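Local coordinates for protein (2Z,6E)-hedycaryol synthase (Kitasatospora setae, PDB 4MC3) that catalyses the magnesium-dependent 1,11-cyclisation of (2E,6E)-farnesyl diphosphate to the sesquiterpene alcohol (2Z,6E)-hedycaryol, with release of diphosphate, at residues N35-T40 / S117-A122; E41-R46 / T78-D83; L72-L77 / G124-E129. All coordinates share one frame; numbering follows the deposited sequence.

Contact 1: residues N35-T40 / S117-A122; sequences NGLAPT and SPTARA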
loop_
_atom_site.group_PDB
_atom_site.type_symbol
_atom_site.label_atom_id
_atom_site.label_comp_id
_atom_site.label_asym_id
_atom_site.label_seq_id
_atom_site.Cartn_x
_atom_site.Cartn_y
_atom_site.Cartn_z
ATOM N N ASN A 35 -4.204 18.102 14.084
ATOM C CA ASN A 35 -5.326 17.122 14.146
ATOM C C ASN A 35 -5.553 16.241 15.361
ATOM O O ASN A 35 -6.526 15.453 15.395
ATOM C CB ASN A 35 -5.134 16.168 12.965
ATOM C CG ASN A 35 -5.503 16.841 11.692
ATOM O OD1 ASN A 35 -4.700 17.512 11.033
ATOM N ND2 ASN A 35 -6.729 16.696 11.345
ATOM N N GLY A 36 -4.671 16.305 16.340
ATOM C CA GLY A 36 -4.845 15.505 17.543
ATOM C C GLY A 36 -4.632 14.033 17.283
ATOM O O GLY A 36 -5.071 13.197 18.069
ATOM N N LEU A 37 -3.913 13.716 16.204
ATOM C CA LEU A 37 -3.644 12.316 15.894
ATOM C C LEU A 37 -2.568 11.672 16.764
ATOM O O LEU A 37 -2.325 10.464 16.699
ATOM C CB LEU A 37 -3.271 12.146 14.410
ATOM C CG LEU A 37 -4.367 12.521 13.435
ATOM C CD1 LEU A 37 -3.824 12.408 12.035
ATOM C CD2 LEU A 37 -5.627 11.681 13.605
ATOM N N ALA A 38 -1.910 12.463 17.599
ATOM C CA ALA A 38 -1.000 11.896 18.558
ATOM C C ALA A 38 -1.127 12.734 19.826
ATOM O O ALA A 38 -0.175 13.438 20.211
ATOM C CB ALA A 38 0.409 11.875 18.002
ATOM N N PRO A 39 -2.317 12.664 20.475
ATOM C CA PRO A 39 -2.749 13.569 21.549
ATOM C C PRO A 39 -2.097 13.317 22.906
ATOM O O PRO A 39 -2.281 14.097 23.837
ATOM C CB PRO A 39 -4.243 13.278 21.649
ATOM C CG PRO A 39 -4.316 11.815 21.382
ATOM C CD PRO A 39 -3.263 11.538 20.331
ATOM N N THR A 40 -1.354 12.233 23.015
ATOM C CA THR A 40 -0.650 11.866 24.227
ATOM C C THR A 40 0.791 11.661 23.814
ATOM O O THR A 40 1.063 11.430 22.635
ATOM C CB THR A 40 -1.213 10.559 24.842
ATOM O OG1 THR A 40 -1.006 9.461 23.945
ATOM C CG2 THR A 40 -2.701 10.691 25.119
ATOM N N SER A 117 -15.141 11.330 16.622
ATOM C CA SER A 117 -13.861 10.676 16.409
ATOM C C SER A 117 -12.879 11.657 15.715
ATOM O O SER A 117 -13.113 12.045 14.578
ATOM C CB SER A 117 -14.056 9.392 15.563
ATOM O OG SER A 117 -12.824 8.748 15.178
ATOM N N PRO A 118 -11.784 12.074 16.411
ATOM C CA PRO A 118 -10.809 12.931 15.740
ATOM C C PRO A 118 -10.177 12.241 14.516
ATOM O O PRO A 118 -9.787 12.872 13.573
ATOM C CB PRO A 118 -9.753 13.215 16.827
ATOM C CG PRO A 118 -10.077 12.317 17.986
ATOM C CD PRO A 118 -11.543 12.014 17.872
ATOM N N THR A 119 -10.106 10.923 14.530
ATOM C CA THR A 119 -9.555 10.209 13.414
ATOM C C THR A 119 -10.520 10.230 12.203
ATOM O O THR A 119 -10.110 10.487 11.042
ATOM C CB THR A 119 -9.235 8.799 13.837
ATOM O OG1 THR A 119 -8.301 8.858 14.943
ATOM C CG2 THR A 119 -8.608 8.097 12.719
ATOM N N ALA A 120 -11.786 9.978 12.418
ATOM C CA ALA A 120 -12.754 10.043 11.319
ATOM C C ALA A 120 -12.901 11.431 10.732
ATOM O O ALA A 120 -13.021 11.601 9.511
ATOM C CB ALA A 120 -14.092 9.485 11.747
ATOM N N ARG A 121 -12.929 12.431 11.606
ATOM C CA ARG A 121 -13.005 13.810 11.144
ATOM C C ARG A 121 -11.756 14.159 10.323
ATOM O O ARG A 121 -11.871 14.867 9.299
ATOM C CB ARG A 121 -13.252 14.731 12.332
ATOM C CG ARG A 121 -14.640 14.563 12.961
ATOM C CD ARG A 121 -15.028 15.739 13.861
ATOM N NE ARG A 121 -16.478 15.994 13.837
ATOM C CZ ARG A 121 -17.072 17.110 14.271
ATOM N NH1 ARG A 121 -16.366 18.120 14.788
ATOM N NH2 ARG A 121 -18.397 17.219 14.189
ATOM N N ALA A 122 -10.587 13.725 10.770
ATOM C CA ALA A 122 -9.356 13.935 10.014
ATOM C C ALA A 122 -9.419 13.261 8.654
ATOM O O ALA A 122 -8.982 13.866 7.649
ATOM C CB ALA A 122 -8.147 13.481 10.756
HETATM O O HOH W 1 -8.859 15.288 14.142
HETATM O O HOH W 2 -6.588 10.380 16.932
#

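Contact 2: residues E41-R46 / T78-D83; sequences ERARDR and TFRIDD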
loop_
_atom_site.group_PDB
_atom_site.type_symbol
_atom_site.label_atom_id
_atom_site.label_comp_id
_atom_site.label_asym_id
_atom_site.label_seq_id
_atom_site.Cartn_x
_atom_site.Cartn_y
_atom_site.Cartn_z
ATOM N N GLU A 41 1.708 11.748 24.767
ATOM C CA GLU A 41 3.107 11.457 24.492
ATOM C C GLU A 41 3.294 9.985 24.100
ATOM O O GLU A 41 4.175 9.657 23.294
ATOM C CB GLU A 41 3.975 11.823 25.704
ATOM C CG GLU A 41 5.477 11.813 25.430
ATOM C CD GLU A 41 5.945 12.908 24.468
ATOM O OE1 GLU A 41 5.196 13.874 24.187
ATOM O OE2 GLU A 41 7.094 12.814 24.000
ATOM N N ARG A 42 2.462 9.099 24.656
ATOM C CA ARG A 42 2.510 7.676 24.292
ATOM C C ARG A 42 2.288 7.541 22.790
ATOM O O ARG A 42 3.071 6.901 22.059
ATOM C CB ARG A 42 1.426 6.869 25.025
ATOM C CG ARG A 42 1.515 6.892 26.542
ATOM C CD ARG A 42 0.380 6.089 27.160
ATOM N NE ARG A 42 0.162 6.432 28.566
ATOM C CZ ARG A 42 -0.460 7.530 28.999
ATOM N NH1 ARG A 42 -0.937 8.433 28.143
ATOM N NH2 ARG A 42 -0.599 7.734 30.304
ATOM N N ALA A 43 1.202 8.152 22.351
ATOM C CA ALA A 43 0.809 8.142 20.954
ATOM C C ALA A 43 1.823 8.826 20.029
ATOM O O ALA A 43 2.085 8.365 18.920
ATOM C CB ALA A 43 -0.553 8.785 20.803
ATOM N N ARG A 44 2.340 9.959 20.480
ATOM C CA ARG A 44 3.410 10.667 19.789
ATOM C C ARG A 44 4.646 9.761 19.674
ATOM O O ARG A 44 5.270 9.692 18.640
ATOM C CB ARG A 44 3.719 11.952 20.573
ATOM C CG ARG A 44 4.496 13.035 19.873
ATOM C CD ARG A 44 4.483 14.324 20.689
ATOM N NE ARG A 44 3.112 14.811 20.882
ATOM C CZ ARG A 44 2.500 15.041 22.063
ATOM N NH1 ARG A 44 3.108 14.866 23.244
ATOM N NH2 ARG A 44 1.240 15.465 22.076
ATOM N N ASP A 45 5.008 9.052 20.741
ATOM C CA ASP A 45 6.165 8.141 20.676
ATOM C C ASP A 45 5.946 6.950 19.715
ATOM O O ASP A 45 6.870 6.545 18.982
ATOM C CB ASP A 45 6.549 7.616 22.070
ATOM C CG ASP A 45 7.916 6.961 22.068
ATOM O OD1 ASP A 45 8.910 7.654 21.740
ATOM O OD2 ASP A 45 8.002 5.752 22.377
ATOM N N ARG A 46 4.743 6.370 19.742
ATOM C CA ARG A 46 4.401 5.286 18.794
ATOM C C ARG A 46 4.526 5.831 17.361
ATOM O O ARG A 46 5.158 5.202 16.521
ATOM C CB ARG A 46 2.986 4.702 19.033
ATOM C CG ARG A 46 2.823 3.980 20.382
ATOM C CD ARG A 46 1.537 3.158 20.493
ATOM N NE ARG A 46 0.334 3.995 20.595
ATOM C CZ ARG A 46 -0.252 4.407 21.724
ATOM N NH1 ARG A 46 0.228 4.076 22.926
ATOM N NH2 ARG A 46 -1.342 5.170 21.647
ATOM N N THR A 78 -3.292 6.590 8.560
ATOM C CA THR A 78 -3.519 5.138 8.577
ATOM C C THR A 78 -2.822 4.445 9.745
ATOM O O THR A 78 -3.385 3.500 10.315
ATOM C CB THR A 78 -3.248 4.477 7.204
ATOM O OG1 THR A 78 -1.896 4.611 6.869
ATOM C CG2 THR A 78 -4.055 5.109 6.153
ATOM N N PHE A 79 -1.650 4.965 10.157
ATOM C CA PHE A 79 -1.020 4.470 11.368
ATOM C C PHE A 79 -1.908 4.661 12.564
ATOM O O PHE A 79 -2.071 3.725 13.384
ATOM C CB PHE A 79 0.348 5.114 11.672
ATOM C CG PHE A 79 0.815 4.781 13.076
ATOM C CD1 PHE A 79 0.693 5.696 14.113
ATOM C CD2 PHE A 79 1.189 3.466 13.388
ATOM C CE1 PHE A 79 1.048 5.354 15.401
ATOM C CE2 PHE A 79 1.535 3.124 14.684
ATOM C CZ PHE A 79 1.464 4.077 15.689
ATOM N N ARG A 80 -2.506 5.838 12.678
ATOM C CA ARG A 80 -3.379 6.135 13.817
ATOM C C ARG A 80 -4.644 5.276 13.781
ATOM O O ARG A 80 -5.039 4.741 14.811
ATOM C CB ARG A 80 -3.716 7.603 13.877
ATOM C CG ARG A 80 -4.596 8.013 15.061
ATOM C CD ARG A 80 -3.993 7.642 16.414
ATOM N NE ARG A 80 -4.754 8.303 17.466
ATOM C CZ ARG A 80 -4.608 8.106 18.776
ATOM N NH1 ARG A 80 -3.702 7.254 19.253
ATOM N NH2 ARG A 80 -5.380 8.773 19.607
ATOM N N ILE A 81 -5.231 5.074 12.590
ATOM C CA ILE A 81 -6.406 4.194 12.461
ATOM C C ILE A 81 -6.020 2.794 12.933
ATOM O O ILE A 81 -6.752 2.178 13.710
ATOM C CB ILE A 81 -6.885 4.154 10.994
ATOM C CG1 ILE A 81 -7.563 5.469 10.628
ATOM C CG2 ILE A 81 -7.829 2.962 10.781
ATOM C CD1 ILE A 81 -7.806 5.659 9.155
ATOM N N ASP A 82 -4.864 2.314 12.512
ATOM C CA ASP A 82 -4.407 0.961 12.838
ATOM C C ASP A 82 -4.141 0.808 14.311
ATOM O O ASP A 82 -4.480 -0.219 14.891
ATOM C CB ASP A 82 -3.154 0.608 12.044
ATOM C CG ASP A 82 -2.736 -0.833 12.234
ATOM O OD1 ASP A 82 -3.351 -1.741 11.598
ATOM O OD2 ASP A 82 -1.795 -1.062 13.023
ATOM N N ASP A 83 -3.544 1.833 14.915
ATOM C CA ASP A 83 -3.255 1.857 16.336
ATOM C C ASP A 83 -4.527 1.756 17.195
ATOM O O ASP A 83 -4.541 1.070 18.212
ATOM C CB ASP A 83 -2.527 3.171 16.684
ATOM C CG ASP A 83 -2.011 3.199 18.109
ATOM O OD1 ASP A 83 -1.157 2.356 18.436
ATOM O OD2 ASP A 83 -2.469 4.054 18.903
HETATM O O HOH W 3 -3.230 7.167 22.503
#

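Contact 3: residues L72-L77 / G124-E129; sequences LKWIAL and GALWQE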
loop_
_atom_site.group_PDB
_atom_site.type_symbol
_atom_site.label_atom_id
_atom_site.label_comp_id
_atom_site.label_asym_id
_atom_site.label_seq_id
_atom_site.Cartn_x
_atom_site.Cartn_y
_atom_site.Cartn_z
ATOM N N LEU A 72 2.474 11.569 3.101
ATOM C CA LEU A 72 2.839 11.319 4.504
ATOM C C LEU A 72 1.623 11.547 5.445
ATOM O O LEU A 72 1.497 10.867 6.461
ATOM C CB LEU A 72 3.990 12.195 4.947
ATOM C CG LEU A 72 5.365 11.973 4.355
ATOM C CD1 LEU A 72 6.421 12.719 5.157
ATOM C CD2 LEU A 72 5.653 10.509 4.224
ATOM N N LYS A 73 0.744 12.519 5.118
ATOM C CA LYS A 73 -0.476 12.702 5.897
ATOM C C LYS A 73 -1.347 11.426 5.860
ATOM O O LYS A 73 -1.845 10.976 6.885
ATOM C CB LYS A 73 -1.282 13.931 5.392
ATOM C CG LYS A 73 -0.534 15.254 5.623
ATOM C CD LYS A 73 -1.319 16.426 5.094
ATOM C CE LYS A 73 -0.545 17.707 5.272
ATOM N NZ LYS A 73 -1.244 18.855 4.580
ATOM N N TRP A 74 -1.491 10.844 4.665
ATOM C CA TRP A 74 -2.229 9.572 4.559
ATOM C C TRP A 74 -1.589 8.447 5.364
ATOM O O TRP A 74 -2.295 7.659 6.008
ATOM C CB TRP A 74 -2.440 9.211 3.075
ATOM C CG TRP A 74 -3.499 9.978 2.426
ATOM C CD1 TRP A 74 -3.357 11.111 1.731
ATOM C CD2 TRP A 74 -4.900 9.709 2.472
ATOM N NE1 TRP A 74 -4.584 11.584 1.300
ATOM C CE2 TRP A 74 -5.548 10.712 1.735
ATOM C CE3 TRP A 74 -5.666 8.677 3.011
ATOM C CZ2 TRP A 74 -6.956 10.774 1.619
ATOM C CZ3 TRP A 74 -7.024 8.713 2.889
ATOM C CH2 TRP A 74 -7.675 9.743 2.204
ATOM N N ILE A 75 -0.269 8.326 5.293
ATOM C CA ILE A 75 0.411 7.274 6.078
ATOM C C ILE A 75 0.263 7.500 7.587
ATOM O O ILE A 75 -0.028 6.570 8.327
ATOM C CB ILE A 75 1.874 7.140 5.653
ATOM C CG1 ILE A 75 1.972 6.618 4.198
ATOM C CG2 ILE A 75 2.601 6.245 6.624
ATOM C CD1 ILE A 75 3.410 6.543 3.682
ATOM N N ALA A 76 0.414 8.739 8.031
ATOM C CA ALA A 76 0.242 9.024 9.459
ATOM C C ALA A 76 -1.171 8.729 9.916
ATOM O O ALA A 76 -1.376 8.156 10.990
ATOM C CB ALA A 76 0.581 10.472 9.734
ATOM N N LEU A 77 -2.152 9.139 9.124
ATOM C CA LEU A 77 -3.537 8.842 9.454
ATOM C C LEU A 77 -3.792 7.345 9.546
ATOM O O LEU A 77 -4.494 6.896 10.454
ATOM C CB LEU A 77 -4.458 9.525 8.487
ATOM C CG LEU A 77 -5.939 9.293 8.689
ATOM C CD1 LEU A 77 -6.488 9.880 9.968
ATOM C CD2 LEU A 77 -6.658 9.852 7.465
ATOM N N GLY A 124 -12.125 12.608 6.830
ATOM C CA GLY A 124 -13.019 13.300 5.940
ATOM C C GLY A 124 -12.395 14.587 5.423
ATOM O O GLY A 124 -12.577 14.913 4.274
ATOM N N ALA A 125 -11.630 15.308 6.264
ATOM C CA ALA A 125 -11.044 16.582 5.854
ATOM C C ALA A 125 -9.893 16.308 4.843
ATOM O O ALA A 125 -9.681 17.017 3.861
ATOM C CB ALA A 125 -10.598 17.427 7.070
ATOM N N LEU A 126 -9.100 15.283 5.155
ATOM C CA LEU A 126 -7.949 14.923 4.330
ATOM C C LEU A 126 -8.468 14.483 2.952
ATOM O O LEU A 126 -7.911 14.829 1.912
ATOM C CB LEU A 126 -7.095 13.845 4.963
ATOM C CG LEU A 126 -5.841 13.459 4.168
ATOM C CD1 LEU A 126 -4.908 14.652 3.949
ATOM C CD2 LEU A 126 -5.085 12.349 4.879
ATOM N N TRP A 127 -9.540 13.711 2.925
ATOM C CA TRP A 127 -10.151 13.337 1.640
ATOM C C TRP A 127 -10.664 14.536 0.871
ATOM O O TRP A 127 -10.440 14.619 -0.331
ATOM C CB TRP A 127 -11.215 12.231 1.809
ATOM C CG TRP A 127 -11.883 11.875 0.511
ATOM C CD1 TRP A 127 -13.209 12.013 0.220
ATOM C CD2 TRP A 127 -11.245 11.428 -0.693
ATOM N NE1 TRP A 127 -13.416 11.634 -1.091
ATOM C CE2 TRP A 127 -12.226 11.324 -1.671
ATOM C CE3 TRP A 127 -9.935 11.158 -1.040
ATOM C CZ2 TRP A 127 -11.925 10.903 -2.967
ATOM C CZ3 TRP A 127 -9.635 10.743 -2.320
ATOM C CH2 TRP A 127 -10.630 10.658 -3.274
ATOM N N GLN A 128 -11.332 15.475 1.544
ATOM C CA GLN A 128 -11.749 16.687 0.851
ATOM C C GLN A 128 -10.579 17.389 0.163
ATOM O O GLN A 128 -10.688 17.805 -1.035
ATOM C CB GLN A 128 -12.498 17.663 1.787
ATOM C CG GLN A 128 -13.099 18.892 1.049
ATOM C CD GLN A 128 -12.136 20.066 0.749
ATOM O OE1 GLN A 128 -11.010 20.195 1.301
ATOM N NE2 GLN A 128 -12.582 20.949 -0.149
ATOM N N GLU A 129 -9.475 17.543 0.863
ATOM C CA GLU A 129 -8.271 18.189 0.323
ATOM C C GLU A 129 -7.672 17.405 -0.849
ATOM O O GLU A 129 -7.241 17.956 -1.850
ATOM C CB GLU A 129 -7.238 18.414 1.429
ATOM C CG GLU A 129 -5.857 18.883 0.937
ATOM C CD GLU A 129 -4.774 19.022 2.018
ATOM O OE1 GLU A 129 -4.997 18.692 3.222
ATOM O OE2 GLU A 129 -3.650 19.474 1.644
HETATM O O HOH W 4 -3.839 19.664 5.276
#

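Contact 1: residues N35-T40 / S117-A122
Leu37 and Ala122 supply the apolar part of this contact, with Leu37 CD2 4.2 Å from Ala122 CB. The same methyl lies 4.1 Å from Thr119 OG1, and the two side chains cross at about a right angle. Because CG of Leu37 is anti to its own carbonyl carbon (chi1 -63°), the branch leaves the loop beside the backbone N and CD2 is carried to the first turn of helix 118-131. Pro118, itself exposed, brings its ring up to the loop, its CB 4.2 Å from Asn35 O.

No direct hydrogen bond joins 35-40 to 117-122; the polar link runs through two waters. One donates to Asn35 O at 2.7 Å and to Pro118 O at 2.6 Å, so it spends both protons bridging two backbone carbonyls. The second donates to Thr119 OG1 at 3.0 Å and only weakly to Gly36 O. That hydroxyl is also hydrogen-bonded to Gln84 OE1, at the C-terminal end of helix 65-84.

Backbone turns set the two sides. Gly36, with positive phi (70°), ends helix 21-35 in a Schellman motif, a conformation that favours glycine, and the chain then runs on to Thr40, the N-cap of helix 41-50. On the other side Ser117 OG accepts from Ala120 N at 3.2 Å with a nearly straight N-H...O angle of 167°, an ST motif at the start of helix 118-131. The contact therefore joins the link between two N-terminal helices to the beginning of a third.

Since two carbonyls cannot donate to each other, a water must mediate between Asn35 O and Pro118 O; the polar atoms are thus linked through water, while direct touch is confined to a few mostly apolar contacts.

Contact 2: residues E41-R46 / T78-D83
Arg46 lays its CB against the rim of the Phe79 ring, near the ring plane, 3.7 Å from CZ. Further out, its chain bends at chi3 (-71°) and brings the guanidinium to Asp83: NE is 3.1 Å from OD1 in a salt bridge. Hydrogen bonding within the pair is weak, since NE and NH2 both donate to OD2, NH2 at 3.2 Å, with N-H...O angles near 130°; guanidinium and carboxylate planes are 21° apart.

Helices 41-50 and 65-84 are thus joined at the DDXXXE motif of this class I terpene synthase, which includes Asp83 and the adjacent Asp82, a probable magnesium ligand. Arg80 NH1 reaches the same Asp83 OD2 at 3.4 Å, completing a three-residue network. The two guanidinium groups meet edge to edge and nearly coplanar, with a shared water accepting from Arg46 NH2 (weakly) and Arg80 NH1. With an alanine at Arg46, Asp83 would probably keep only Arg80 as its charge partner within the network, and the shared water would lose one of these two donors. Ala43 CB packs 3.8 Å from Arg80 NH1, while Leu37 and Pro39 of the preceding loop also touch the Arg80 side chain.

Contact 3: residues L72-L77 / G124-E129
Leu126 sets its CD2 methyl over one face of the Trp74 indole in a CH-pi contact, 3.5 Å from the centroid of the five-membered ring and 7° off the ring normal. The methyl is thus centred over the pyrrole ring, and CG of the same leucine follows close behind, 3.6 Å from Trp74 NE1. CD2 also meets Leu77 CD2 at 3.9 Å, where the two leucines lie alongside with their branches running opposite ways, while the other methyl, CD1, lies 4.0 Å from Lys73 CB. With its CG anti to the backbone N (chi1 -178°), Leu126 extends its branch among Lys73, its neighbour Trp74, and Leu77 one turn on.

At the far end of the indole, Trp74 CZ2 approaches the edge of Trp127 at CE3, 4.0 Å away, near the plane of the Trp127 ring. The helices bearing these residues, 65-84 and 118-131, run nearly antiparallel: the short segments make an angle of 159° with axes 11.2 Å apart, an arrangement belonging to the all-helical class I terpene synthase fold. Trp74 lies about 8 Å from bound nerolidol, side chain to ligand, and is not among the residues of the nerolidol pocket.

At the partly exposed Lys73 and Glu129 the chemistry turns polar. Lys73, its chain straight past CG, and Glu129 form a long salt bridge, NZ to OE2 3.8 Å, which a water supplements by accepting from Lys73 NZ and donating to Glu129 OE1.

A second shell fixes the tryptophans. Trp74 NE1 is hydrogen-bonded to Thr130 OG1, one turn beyond Leu126, and its ring meets Phe142 and Phe146 edge-to-face. Phe142 also meets the Trp127 ring, their planes being nearly parallel, and Trp31 of helix 21-35 touches Lys73.

Contacts 2 and 3 sit at different levels of helix 65-84, and contacts 1 and 3 share helix 118-131. Contacts 1 and 3 are mainly buried, whereas contact 2 lies at the surface. Their chemistry follows: direct apolar and aromatic packing prevails in contact 3, water-bridged backbone in contact 1, charge pairing in contact 2. Contact 1 touches both others. Leu77 CD1 stands 4.1 Å from Leu37 CD2, extending the apolar layer of contact 3 to the loop, while Leu37 O lies 3.3 Å from Arg80 CD on the side of contact 2. Between contacts 2 and 3, by contrast, continuity rests on adjoining sequence alone, with centres about 15 Å apart.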